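Local structure of peptidase C51 domain-containing protein (Streptococcus mutans, 3L9A) at residues H25-H33 and W43-I52; F11-F21 and E60-L71. The protein is of unknown function, but the phage-associated whole protein carries a CHAP domain and is probably a cell-wall peptidase, with this chain its C-terminal domain. All coordinates share one frame; numbering follows the deposited sequence. Where two conformers were deposited one is given.

Contact 1 (H25-H33 and W43-I52). With NA (sodium ion), chain C.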
loop_
_atom_site.group_PDB
_atom_site.type_symbol
_atom_site.label_atom_id
_atom_site.label_comp_id
_atom_site.label_asym_id
_atom_site.label_seq_id
_atom_site.Cartn_x
_atom_site.Cartn_y
_atom_site.Cartn_z
ATOM N N HIS A 25 18.429 -20.097 -2.696
ATOM C CA HIS A 25 18.441 -20.897 -3.911
ATOM C C HIS A 25 17.098 -20.853 -4.618
ATOM O O HIS A 25 16.055 -21.105 -4.007
ATOM C CB HIS A 25 18.794 -22.351 -3.588
ATOM C CG HIS A 25 18.525 -23.303 -4.707
ATOM N ND1 HIS A 25 19.379 -23.457 -5.778
ATOM C CD2 HIS A 25 17.485 -24.142 -4.928
ATOM C CE1 HIS A 25 18.890 -24.374 -6.596
ATOM N NE2 HIS A 25 17.737 -24.797 -6.110
ATOM N N TYR A 26 17.147 -20.575 -5.917
ATOM C CA TYR A 26 15.965 -20.658 -6.775
ATOM C C TYR A 26 16.232 -21.611 -7.934
ATOM O O TYR A 26 17.244 -21.468 -8.632
ATOM C CB TYR A 26 15.583 -19.280 -7.330
ATOM C CG TYR A 26 15.220 -18.275 -6.260
ATOM C CD1 TYR A 26 14.131 -18.484 -5.421
ATOM C CD2 TYR A 26 15.963 -17.116 -6.089
ATOM C CE1 TYR A 26 13.788 -17.567 -4.436
ATOM C CE2 TYR A 26 15.635 -16.190 -5.100
ATOM C CZ TYR A 26 14.548 -16.420 -4.278
ATOM O OH TYR A 26 14.222 -15.497 -3.309
ATOM N N ALA A 27 15.322 -22.561 -8.162
ATOM C CA ALA A 27 15.353 -23.348 -9.401
ATOM C C ALA A 27 15.079 -22.453 -10.605
ATOM O O ALA A 27 14.499 -21.373 -10.469
ATOM C CB ALA A 27 14.324 -24.473 -9.350
ATOM N N LYS A 28 15.475 -22.912 -11.787
ATOM C CA LYS A 28 15.004 -22.294 -13.018
ATOM C C LYS A 28 13.477 -22.366 -13.061
ATOM O O LYS A 28 12.894 -23.386 -12.708
ATOM C CB LYS A 28 15.602 -23.019 -14.226
ATOM C CG LYS A 28 15.157 -22.458 -15.567
ATOM C CD LYS A 28 15.884 -23.112 -16.743
ATOM C CE LYS A 28 15.313 -22.619 -18.065
ATOM N NZ LYS A 28 16.077 -23.128 -19.236
ATOM N N GLY A 29 12.827 -21.283 -13.483
ATOM C CA GLY A 29 11.373 -21.280 -13.591
ATOM C C GLY A 29 10.651 -21.086 -12.271
ATOM O O GLY A 29 9.440 -21.280 -12.197
ATOM N N ALA A 30 11.384 -20.717 -11.221
ATOM C CA ALA A 30 10.768 -20.420 -9.936
ATOM C C ALA A 30 9.914 -19.161 -10.076
ATOM O O ALA A 30 10.387 -18.126 -10.555
ATOM C CB ALA A 30 11.831 -20.207 -8.882
ATOM N N VAL A 31 8.654 -19.250 -9.668
ATOM C CA VAL A 31 7.766 -18.092 -9.639
ATOM C C VAL A 31 7.932 -17.407 -8.290
ATOM O O VAL A 31 7.716 -18.020 -7.236
ATOM C CB VAL A 31 6.296 -18.493 -9.895
ATOM C CG1 VAL A 31 5.374 -17.292 -9.758
ATOM C CG2 VAL A 31 6.172 -19.146 -11.281
ATOM N N LEU A 32 8.349 -16.143 -8.345
ATOM C CA LEU A 32 8.552 -15.351 -7.143
ATOM C C LEU A 32 7.450 -14.313 -7.022
ATOM O O LEU A 32 7.200 -13.540 -7.961
ATOM C CB LEU A 32 9.915 -14.657 -7.180
ATOM C CG LEU A 32 11.114 -15.520 -7.566
ATOM C CD1 LEU A 32 12.400 -14.727 -7.409
ATOM C CD2 LEU A 32 11.168 -16.814 -6.749
ATOM N N HIS A 33 6.760 -14.335 -5.887
ATOM C CA HIS A 33 5.779 -13.314 -5.560
ATOM C C HIS A 33 6.514 -12.158 -4.905
ATOM O O HIS A 33 7.185 -12.347 -3.885
ATOM C CB HIS A 33 4.732 -13.857 -4.594
ATOM C CG HIS A 33 3.657 -12.869 -4.272
ATOM N ND1 HIS A 33 3.633 -12.146 -3.098
ATOM C CD2 HIS A 33 2.587 -12.454 -4.994
ATOM C CE1 HIS A 33 2.572 -11.350 -3.101
ATOM N NE2 HIS A 33 1.914 -11.527 -4.234
ATOM N N TRP A 43 9.507 -17.540 -3.065
ATOM C CA TRP A 43 9.249 -18.561 -4.059
ATOM C C TRP A 43 7.956 -19.284 -3.702
ATOM O O TRP A 43 7.876 -19.969 -2.688
ATOM C CB TRP A 43 10.444 -19.504 -4.074
ATOM C CG TRP A 43 10.428 -20.607 -5.091
ATOM C CD1 TRP A 43 9.500 -20.833 -6.085
ATOM C CD2 TRP A 43 11.422 -21.628 -5.229
ATOM N NE1 TRP A 43 9.863 -21.948 -6.819
ATOM C CE2 TRP A 43 11.036 -22.451 -6.310
ATOM C CE3 TRP A 43 12.602 -21.929 -4.529
ATOM C CZ2 TRP A 43 11.792 -23.562 -6.705
ATOM C CZ3 TRP A 43 13.344 -23.029 -4.916
ATOM C CH2 TRP A 43 12.937 -23.831 -5.993
ATOM N N VAL A 44 6.938 -19.111 -4.542
ATOM C CA VAL A 44 5.640 -19.734 -4.303
ATOM C C VAL A 44 5.558 -21.104 -4.948
ATOM O O VAL A 44 6.098 -21.319 -6.025
ATOM C CB VAL A 44 4.450 -18.849 -4.804
ATOM C CG1 VAL A 44 4.338 -17.588 -3.963
ATOM C CG2 VAL A 44 4.543 -18.525 -6.305
ATOM N N ILE A 45 4.865 -22.025 -4.294
ATOM C CA ILE A 45 4.494 -23.275 -4.951
ATOM C C ILE A 45 3.264 -23.029 -5.833
ATOM O O ILE A 45 2.568 -22.009 -5.686
ATOM C CB ILE A 45 4.253 -24.435 -3.948
ATOM C CG1 ILE A 45 3.053 -24.158 -3.031
ATOM C CG2 ILE A 45 5.529 -24.737 -3.158
ATOM C CD1 ILE A 45 2.541 -25.401 -2.291
ATOM N N ALA A 46 2.975 -23.961 -6.736
ATOM C CA ALA A 46 1.885 -23.744 -7.693
ATOM C C ALA A 46 0.562 -23.416 -7.013
ATOM O O ALA A 46 -0.165 -22.516 -7.455
ATOM C CB ALA A 46 1.728 -24.945 -8.629
ATOM N N ASP A 47 0.227 -24.127 -5.942
ATOM C CA ASP A 47 -1.050 -23.865 -5.277
ATOM C C ASP A 47 -1.112 -22.453 -4.701
ATOM O O ASP A 47 -2.183 -21.833 -4.663
ATOM C CB ASP A 47 -1.325 -24.887 -4.166
ATOM C CG ASP A 47 -1.792 -26.237 -4.692
ATOM O OD1 ASP A 47 -2.360 -26.307 -5.800
ATOM O OD2 ASP A 47 -1.607 -27.241 -3.969
ATOM N N GLN A 48 0.024 -21.953 -4.221
ATOM C CA GLN A 48 0.091 -20.576 -3.731
ATOM C C GLN A 48 -0.010 -19.556 -4.869
ATOM O O GLN A 48 -0.712 -18.554 -4.751
ATOM C CB GLN A 48 1.372 -20.353 -2.945
ATOM C CG GLN A 48 1.418 -21.069 -1.602
ATOM C CD GLN A 48 2.761 -20.876 -0.921
ATOM O OE1 GLN A 48 3.805 -20.939 -1.570
ATOM N NE2 GLN A 48 2.740 -20.624 0.381
ATOM N N GLU A 49 0.702 -19.811 -5.970
ATOM C CA GLU A 49 0.605 -18.980 -7.158
ATOM C C GLU A 49 -0.861 -18.845 -7.588
ATOM O O GLU A 49 -1.348 -17.743 -7.873
ATOM C CB GLU A 49 1.433 -19.624 -8.274
ATOM C CG GLU A 49 1.440 -18.837 -9.562
ATOM C CD GLU A 49 2.252 -19.518 -10.656
ATOM O OE1 GLU A 49 2.759 -20.637 -10.434
ATOM O OE2 GLU A 49 2.371 -18.949 -11.756
ATOM N N ASN A 50 -1.566 -19.971 -7.613
ATOM C CA ASN A 50 -2.968 -19.965 -8.024
ATOM C C ASN A 50 -3.871 -19.249 -7.035
ATOM O O ASN A 50 -4.765 -18.505 -7.436
ATOM C CB ASN A 50 -3.436 -21.379 -8.317
ATOM C CG ASN A 50 -2.750 -21.942 -9.522
ATOM O OD1 ASN A 50 -2.365 -21.194 -10.424
ATOM N ND2 ASN A 50 -2.576 -23.255 -9.548
ATOM N N PHE A 51 -3.617 -19.452 -5.749
ATOM C CA PHE A 51 -4.338 -18.737 -4.704
ATOM C C PHE A 51 -4.209 -17.225 -4.881
ATOM O O PHE A 51 -5.201 -16.497 -4.826
ATOM C CB PHE A 51 -3.802 -19.156 -3.334
ATOM C CG PHE A 51 -4.458 -18.442 -2.192
ATOM C CD1 PHE A 51 -5.555 -19.000 -1.553
ATOM C CD2 PHE A 51 -4.003 -17.192 -1.771
ATOM C CE1 PHE A 51 -6.172 -18.332 -0.495
ATOM C CE2 PHE A 51 -4.629 -16.519 -0.722
ATOM C CZ PHE A 51 -5.712 -17.097 -0.088
ATOM N N ILE A 52 -2.982 -16.759 -5.105
ATOM C CA ILE A 52 -2.728 -15.341 -5.291
ATOM C C ILE A 52 -3.594 -14.801 -6.426
ATOM O O ILE A 52 -4.152 -13.716 -6.302
ATOM C CB ILE A 52 -1.236 -15.081 -5.538
ATOM C CG1 ILE A 52 -0.453 -15.309 -4.240
ATOM C CG2 ILE A 52 -1.001 -13.659 -6.062
ATOM C CD1 ILE A 52 1.022 -15.616 -4.460
HETATM NA NA NA C . 3.433 -20.001 -13.964
HETATM O O HOH W 1 3.585 -22.266 -12.557
HETATM O O HOH W 2 5.350 -21.136 -14.647
#

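Contact 2 (F11-F21 and E60-L71)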
loop_
_atom_site.group_PDB
_atom_site.type_symbol
_atom_site.label_atom_id
_atom_site.label_comp_id
_atom_site.label_asym_id
_atom_site.label_seq_id
_atom_site.Cartn_x
_atom_site.Cartn_y
_atom_site.Cartn_z
ATOM N N PHE A 11 3.603 -8.146 -7.643
ATOM C CA PHE A 11 3.801 -8.674 -8.993
ATOM C C PHE A 11 4.556 -9.984 -8.931
ATOM O O PHE A 11 5.184 -10.300 -7.916
ATOM C CB PHE A 11 4.509 -7.663 -9.913
ATOM C CG PHE A 11 5.873 -7.201 -9.428
ATOM C CD1 PHE A 11 7.031 -7.859 -9.823
ATOM C CD2 PHE A 11 6.001 -6.068 -8.637
ATOM C CE1 PHE A 11 8.293 -7.401 -9.430
ATOM C CE2 PHE A 11 7.266 -5.616 -8.221
ATOM C CZ PHE A 11 8.403 -6.281 -8.632
ATOM N N PHE A 12 4.494 -10.746 -10.020
ATOM C CA PHE A 12 5.293 -11.959 -10.149
ATOM C C PHE A 12 6.482 -11.740 -11.078
ATOM O O PHE A 12 6.395 -10.990 -12.064
ATOM C CB PHE A 12 4.478 -13.077 -10.805
ATOM C CG PHE A 12 3.426 -13.722 -9.936
ATOM C CD1 PHE A 12 3.745 -14.306 -8.708
ATOM C CD2 PHE A 12 2.122 -13.831 -10.407
ATOM C CE1 PHE A 12 2.756 -14.959 -7.954
ATOM C CE2 PHE A 12 1.141 -14.480 -9.662
ATOM C CZ PHE A 12 1.459 -15.043 -8.440
ATOM N N VAL A 13 7.572 -12.443 -10.784
ATOM C CA VAL A 13 8.635 -12.669 -11.760
ATOM C C VAL A 13 8.904 -14.170 -11.804
ATOM O O VAL A 13 8.509 -14.903 -10.893
ATOM C CB VAL A 13 9.947 -11.879 -11.452
ATOM C CG1 VAL A 13 9.687 -10.379 -11.432
ATOM C CG2 VAL A 13 10.589 -12.332 -10.160
ATOM N N ILE A 14 9.575 -14.615 -12.864
ATOM C CA ILE A 14 9.944 -16.024 -13.019
ATOM C C ILE A 14 11.433 -16.069 -13.300
ATOM O O ILE A 14 11.913 -15.369 -14.183
ATOM C CB ILE A 14 9.163 -16.723 -14.157
ATOM C CG1 ILE A 14 7.659 -16.474 -14.022
ATOM C CG2 ILE A 14 9.469 -18.219 -14.162
ATOM C CD1 ILE A 14 6.812 -17.190 -15.056
ATOM N N THR A 15 12.177 -16.879 -12.551
ATOM C CA THR A 15 13.635 -16.910 -12.743
ATOM C C THR A 15 14.008 -17.501 -14.098
ATOM O O THR A 15 13.391 -18.474 -14.560
ATOM C CB THR A 15 14.340 -17.686 -11.640
ATOM O OG1 THR A 15 13.911 -19.046 -11.700
ATOM C CG2 THR A 15 14.044 -17.077 -10.263
ATOM N N ASN A 16 15.028 -16.915 -14.723
ATOM C CA ASN A 16 15.476 -17.354 -16.044
ATOM C C ASN A 16 16.410 -18.562 -16.020
ATOM O O ASN A 16 16.696 -19.141 -17.067
ATOM C CB ASN A 16 16.158 -16.205 -16.798
ATOM C CG ASN A 16 17.539 -15.866 -16.246
ATOM O OD1 ASN A 16 17.893 -16.246 -15.132
ATOM N ND2 ASN A 16 18.318 -15.126 -17.031
ATOM N N SER A 17 16.902 -18.917 -14.835
ATOM C CA SER A 17 17.867 -20.002 -14.683
ATOM C C SER A 17 17.936 -20.324 -13.197
ATOM O O SER A 17 17.314 -19.648 -12.376
ATOM C CB SER A 17 19.250 -19.573 -15.197
ATOM O OG SER A 17 19.714 -18.430 -14.499
ATOM N N GLU A 18 18.692 -21.362 -12.861
ATOM C CA GLU A 18 18.923 -21.762 -11.486
ATOM C C GLU A 18 20.063 -20.935 -10.894
ATOM O O GLU A 18 21.150 -20.833 -11.491
ATOM C CB GLU A 18 19.253 -23.256 -11.449
ATOM C CG GLU A 18 19.522 -23.810 -10.059
ATOM C CD GLU A 18 19.474 -25.325 -10.005
ATOM O OE1 GLU A 18 20.127 -25.901 -9.122
ATOM O OE2 GLU A 18 18.783 -25.957 -10.838
ATOM N N TYR A 19 19.805 -20.310 -9.748
ATOM C CA TYR A 19 20.821 -19.489 -9.105
ATOM C C TYR A 19 20.489 -19.237 -7.652
ATOM O O TYR A 19 19.346 -19.420 -7.227
ATOM C CB TYR A 19 21.044 -18.162 -9.849
ATOM C CG TYR A 19 19.826 -17.312 -10.126
ATOM C CD1 TYR A 19 19.196 -16.582 -9.111
ATOM C CD2 TYR A 19 19.341 -17.182 -11.424
ATOM C CE1 TYR A 19 18.103 -15.759 -9.385
ATOM C CE2 TYR A 19 18.246 -16.367 -11.710
ATOM C CZ TYR A 19 17.637 -15.652 -10.680
ATOM O OH TYR A 19 16.566 -14.814 -10.942
ATOM N N THR A 20 21.502 -18.805 -6.901
ATOM C CA THR A 20 21.276 -18.251 -5.566
ATOM C C THR A 20 21.307 -16.736 -5.658
ATOM O O THR A 20 22.248 -16.157 -6.215
ATOM C CB THR A 20 22.370 -18.701 -4.586
ATOM O OG1 THR A 20 22.343 -20.131 -4.500
ATOM C CG2 THR A 20 22.160 -18.107 -3.196
ATOM N N PHE A 21 20.261 -16.100 -5.132
ATOM C CA PHE A 21 20.204 -14.648 -5.041
ATOM C C PHE A 21 19.895 -14.278 -3.599
ATOM O O PHE A 21 19.007 -14.870 -2.988
ATOM C CB PHE A 21 19.151 -14.045 -5.984
ATOM C CG PHE A 21 19.096 -12.549 -5.885
ATOM C CD1 PHE A 21 20.037 -11.765 -6.552
ATOM C CD2 PHE A 21 18.165 -11.925 -5.054
ATOM C CE1 PHE A 21 20.019 -10.375 -6.421
ATOM C CE2 PHE A 21 18.153 -10.556 -4.914
ATOM C CZ PHE A 21 19.074 -9.775 -5.599
ATOM N N GLU A 60 0.311 -9.135 -12.330
ATOM C CA GLU A 60 1.043 -9.324 -13.583
ATOM C C GLU A 60 2.335 -10.114 -13.402
ATOM O O GLU A 60 3.004 -9.990 -12.378
ATOM C CB GLU A 60 1.395 -7.960 -14.177
ATOM C CG GLU A 60 0.206 -7.148 -14.653
ATOM C CD GLU A 60 0.647 -5.891 -15.363
ATOM O OE1 GLU A 60 1.017 -4.916 -14.673
ATOM O OE2 GLU A 60 0.644 -5.893 -16.609
ATOM N N TYR A 61 2.680 -10.907 -14.418
ATOM C CA TYR A 61 4.006 -11.509 -14.528
ATOM C C TYR A 61 4.851 -10.527 -15.319
ATOM O O TYR A 61 4.836 -10.526 -16.554
ATOM C CB TYR A 61 3.943 -12.853 -15.253
ATOM C CG TYR A 61 3.184 -13.927 -14.508
ATOM C CD1 TYR A 61 3.858 -14.909 -13.783
ATOM C CD2 TYR A 61 1.787 -13.971 -14.542
ATOM C CE1 TYR A 61 3.159 -15.907 -13.105
ATOM C CE2 TYR A 61 1.082 -14.958 -13.861
ATOM C CZ TYR A 61 1.771 -15.918 -13.154
ATOM O OH TYR A 61 1.041 -16.882 -12.501
ATOM N N VAL A 62 5.578 -9.672 -14.614
ATOM C CA VAL A 62 6.200 -8.533 -15.297
ATOM C C VAL A 62 7.512 -8.909 -15.976
ATOM O O VAL A 62 7.992 -8.169 -16.834
ATOM C CB VAL A 62 6.429 -7.343 -14.347
ATOM C CG1 VAL A 62 5.102 -6.831 -13.802
ATOM C CG2 VAL A 62 7.368 -7.718 -13.216
ATOM N N GLU A 63 8.106 -10.033 -15.564
ATOM C CA GLU A 63 9.331 -10.520 -16.169
ATOM C C GLU A 63 9.354 -12.028 -16.010
ATOM O O GLU A 63 9.434 -12.535 -14.889
ATOM C CB GLU A 63 10.565 -9.891 -15.504
ATOM C CG GLU A 63 11.900 -10.387 -16.039
ATOM C CD GLU A 63 12.011 -10.231 -17.537
ATOM O OE1 GLU A 63 11.904 -11.249 -18.251
ATOM O OE2 GLU A 63 12.193 -9.084 -18.002
ATOM N N LYS A 64 9.327 -12.742 -17.133
ATOM C CA LYS A 64 9.360 -14.202 -17.097
ATOM C C LYS A 64 10.755 -14.783 -17.363
ATOM O O LYS A 64 10.921 -16.006 -17.416
ATOM C CB LYS A 64 8.287 -14.801 -18.022
ATOM C CG LYS A 64 6.855 -14.423 -17.599
ATOM C CD LYS A 64 5.776 -15.211 -18.343
ATOM C CE LYS A 64 5.534 -14.680 -19.743
ATOM N NZ LYS A 64 4.397 -15.411 -20.382
ATOM N N ASN A 65 11.763 -13.918 -17.496
ATOM C CA ASN A 65 13.129 -14.388 -17.628
ATOM C C ASN A 65 14.005 -13.566 -16.710
ATOM O O ASN A 65 14.966 -12.942 -17.160
ATOM C CB ASN A 65 13.566 -14.362 -19.102
ATOM C CG ASN A 65 12.920 -15.490 -19.913
ATOM O OD1 ASN A 65 11.773 -15.385 -20.360
ATOM N ND2 ASN A 65 13.635 -16.598 -20.049
ATOM N N ALA A 66 13.663 -13.560 -15.415
ATOM C CA ALA A 66 14.365 -12.692 -14.475
ATOM C C ALA A 66 15.731 -13.255 -14.106
ATOM O O ALA A 66 15.838 -14.372 -13.584
ATOM C CB ALA A 66 13.525 -12.490 -13.219
ATOM N N SER A 67 16.766 -12.473 -14.386
ATOM C CA SER A 67 18.142 -12.812 -14.039
ATOM C C SER A 67 18.437 -12.276 -12.631
ATOM O O SER A 67 17.670 -11.477 -12.083
ATOM C CB SER A 67 19.095 -12.132 -15.027
ATOM O OG SER A 67 19.007 -10.737 -14.809
ATOM N N PRO A 68 19.583 -12.663 -12.052
ATOM C CA PRO A 68 19.989 -12.034 -10.787
ATOM C C PRO A 68 20.059 -10.504 -10.868
ATOM O O PRO A 68 19.726 -9.833 -9.899
ATOM C CB PRO A 68 21.365 -12.657 -10.507
ATOM C CG PRO A 68 21.300 -14.010 -11.219
ATOM C CD PRO A 68 20.505 -13.740 -12.471
ATOM N N ALA A 69 20.479 -9.954 -12.007
ATOM C CA ALA A 69 20.546 -8.495 -12.160
ATOM C C ALA A 69 19.165 -7.858 -12.059
ATOM O O ALA A 69 19.017 -6.756 -11.522
ATOM C CB ALA A 69 21.220 -8.111 -13.473
ATOM N N PHE A 70 18.147 -8.548 -12.566
ATOM C CA PHE A 70 16.776 -8.065 -12.458
ATOM C C PHE A 70 16.320 -8.056 -10.993
ATOM O O PHE A 70 15.720 -7.080 -10.514
ATOM C CB PHE A 70 15.857 -8.934 -13.324
ATOM C CG PHE A 70 14.526 -8.291 -13.620
ATOM C CD1 PHE A 70 13.444 -8.450 -12.764
ATOM C CD2 PHE A 70 14.371 -7.507 -14.761
ATOM C CE1 PHE A 70 12.214 -7.833 -13.046
ATOM C CE2 PHE A 70 13.152 -6.891 -15.056
ATOM C CZ PHE A 70 12.079 -7.048 -14.197
ATOM N N LEU A 71 16.620 -9.132 -10.268
ATOM C CA LEU A 71 16.275 -9.168 -8.851
ATOM C C LEU A 71 17.008 -8.080 -8.062
ATOM O O LEU A 71 16.442 -7.496 -7.149
ATOM C CB LEU A 71 16.512 -10.553 -8.245
ATOM C CG LEU A 71 15.833 -11.746 -8.933
ATOM C CD1 LEU A 71 15.953 -12.994 -8.067
ATOM C CD2 LEU A 71 14.373 -11.475 -9.261
HETATM O O HOH W 3 16.999 -12.835 -18.950
#

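Contact 1 (H25-H33 and W43-I52)
The indole of Trp-43 has the methyl of Ala-30 over one face, a CH-pi contact with CB 3.5 Å from the centroid of the five-membered ring, 19° off its normal. Lys-85 adds a cation-pi contact. Trp-43 CH2 meets Ala-27 CB at 3.7 Å and Trp-43 CZ3 comes to 3.4 Å from His-25 O. Trp-43 CE3 approaches the Tyr-26 ring at its edge, while Leu-32 CD1 sits over one face of that ring. With CG opposite its own backbone N (chi1 -177°), the indole is carried against Ala-27 and Ala-30, the two ends of a type II turn. At the root of the indole, Leu-32 and Trp-43 form an antiparallel non-hydrogen-bonded pair, and Val-44 N donates to Val-31 O at 3.0 Å. Val-31 CG1 touches Val-44 CG2 at 3.8 Å; Val-31 CG2 lies against the carboxylate of Glu-49, whose extended chain brings OE2 within 2.7 Å of a sodium ion. Tyr-61 bonds the same oxygen, and water 1 links OE1 to the metal. Ile-52 CD1 packs on His-33 CD2 at 3.6 Å. Helix 46-55 is held against strand 31-35, which lies between strands 11-15 and 40-43, and the second subunit packs on the helix.

Contact 2 (F11-F21 and E60-L71)
Glu-60 O accepts an almost straight bond from Phe-12 N (2.9 Å, 170° at the hydrogen). The Tyr-61 ring forms an offset stack with that of Phe-12, centroids 4.7 Å apart and planes at 29°, with Phe-12 CD2 over the rim of the tyrosine face. Val-62 N returns a bond to Phe-12 O, and Val-62 CG2 presses on Phe-11 CD1 at 3.4 Å. The two bonds of Phe-12, to the residues either side of Tyr-61, mark parallel pairing: 61-66 is an outermost strand of a mixed five-stranded sheet within the chain, with 11-15 its neighbour. Glu-63 O takes the N-H of Ile-14 in its carbonyl plane. The strand is then broken by a corner at Lys-64 and Asn-65, and Ala-66 N resumes the pairing, donating to Ile-14 O at 2.8 Å. Ala-66 O is gripped twice, by Asn-16 N and by Tyr-19 OH (2.8 Å), from opposite faces of the carbonyl plane. Ser-67 caps helix 68-78, its OG accepting from Phe-70 N. Pro-68 CG stands over the centre of the Tyr-19 ring, 3.7 Å from the centroid; Tyr-19 CG, between its backbone N and carbonyl carbon (chi1 53°), turns the ring that way. Phe-70 CE1 reaches Val-13 CG1, and the Phe-70 ring meets that of Phe-51 of the third subunit. Leu-71 CB lies centrally over the Phe-21 ring, its CD1 meets the Tyr-19 edge, and its CD2 touches Val-13 CG2.

Overall arrangement
Contact 1 is nested within the chain loop that contact 2 closes, and their centres lie about 11 Å apart. Both draw on neighbouring strands of the same sheet, 31-35 and 11-15, and strands 24-26 and 19-21 pair again in a second, two-stranded sheet. Two probable hydrogen bonds tie them: Glu-49 OE2 to Tyr-61 OH at 2.6 Å, and Ala-27 O to Thr-15 OG1 at 2.7 Å. Between these, Val-31 CG1 packs on Phe-12 CD1 at 3.6 Å. The sodium ion lies beside the first link, about 4 Å from the nearest atom of the Tyr-61 side chain, and a glycerol, probably from the crystallisation liquor, bonds Glu-49 and Trp-43 nearby.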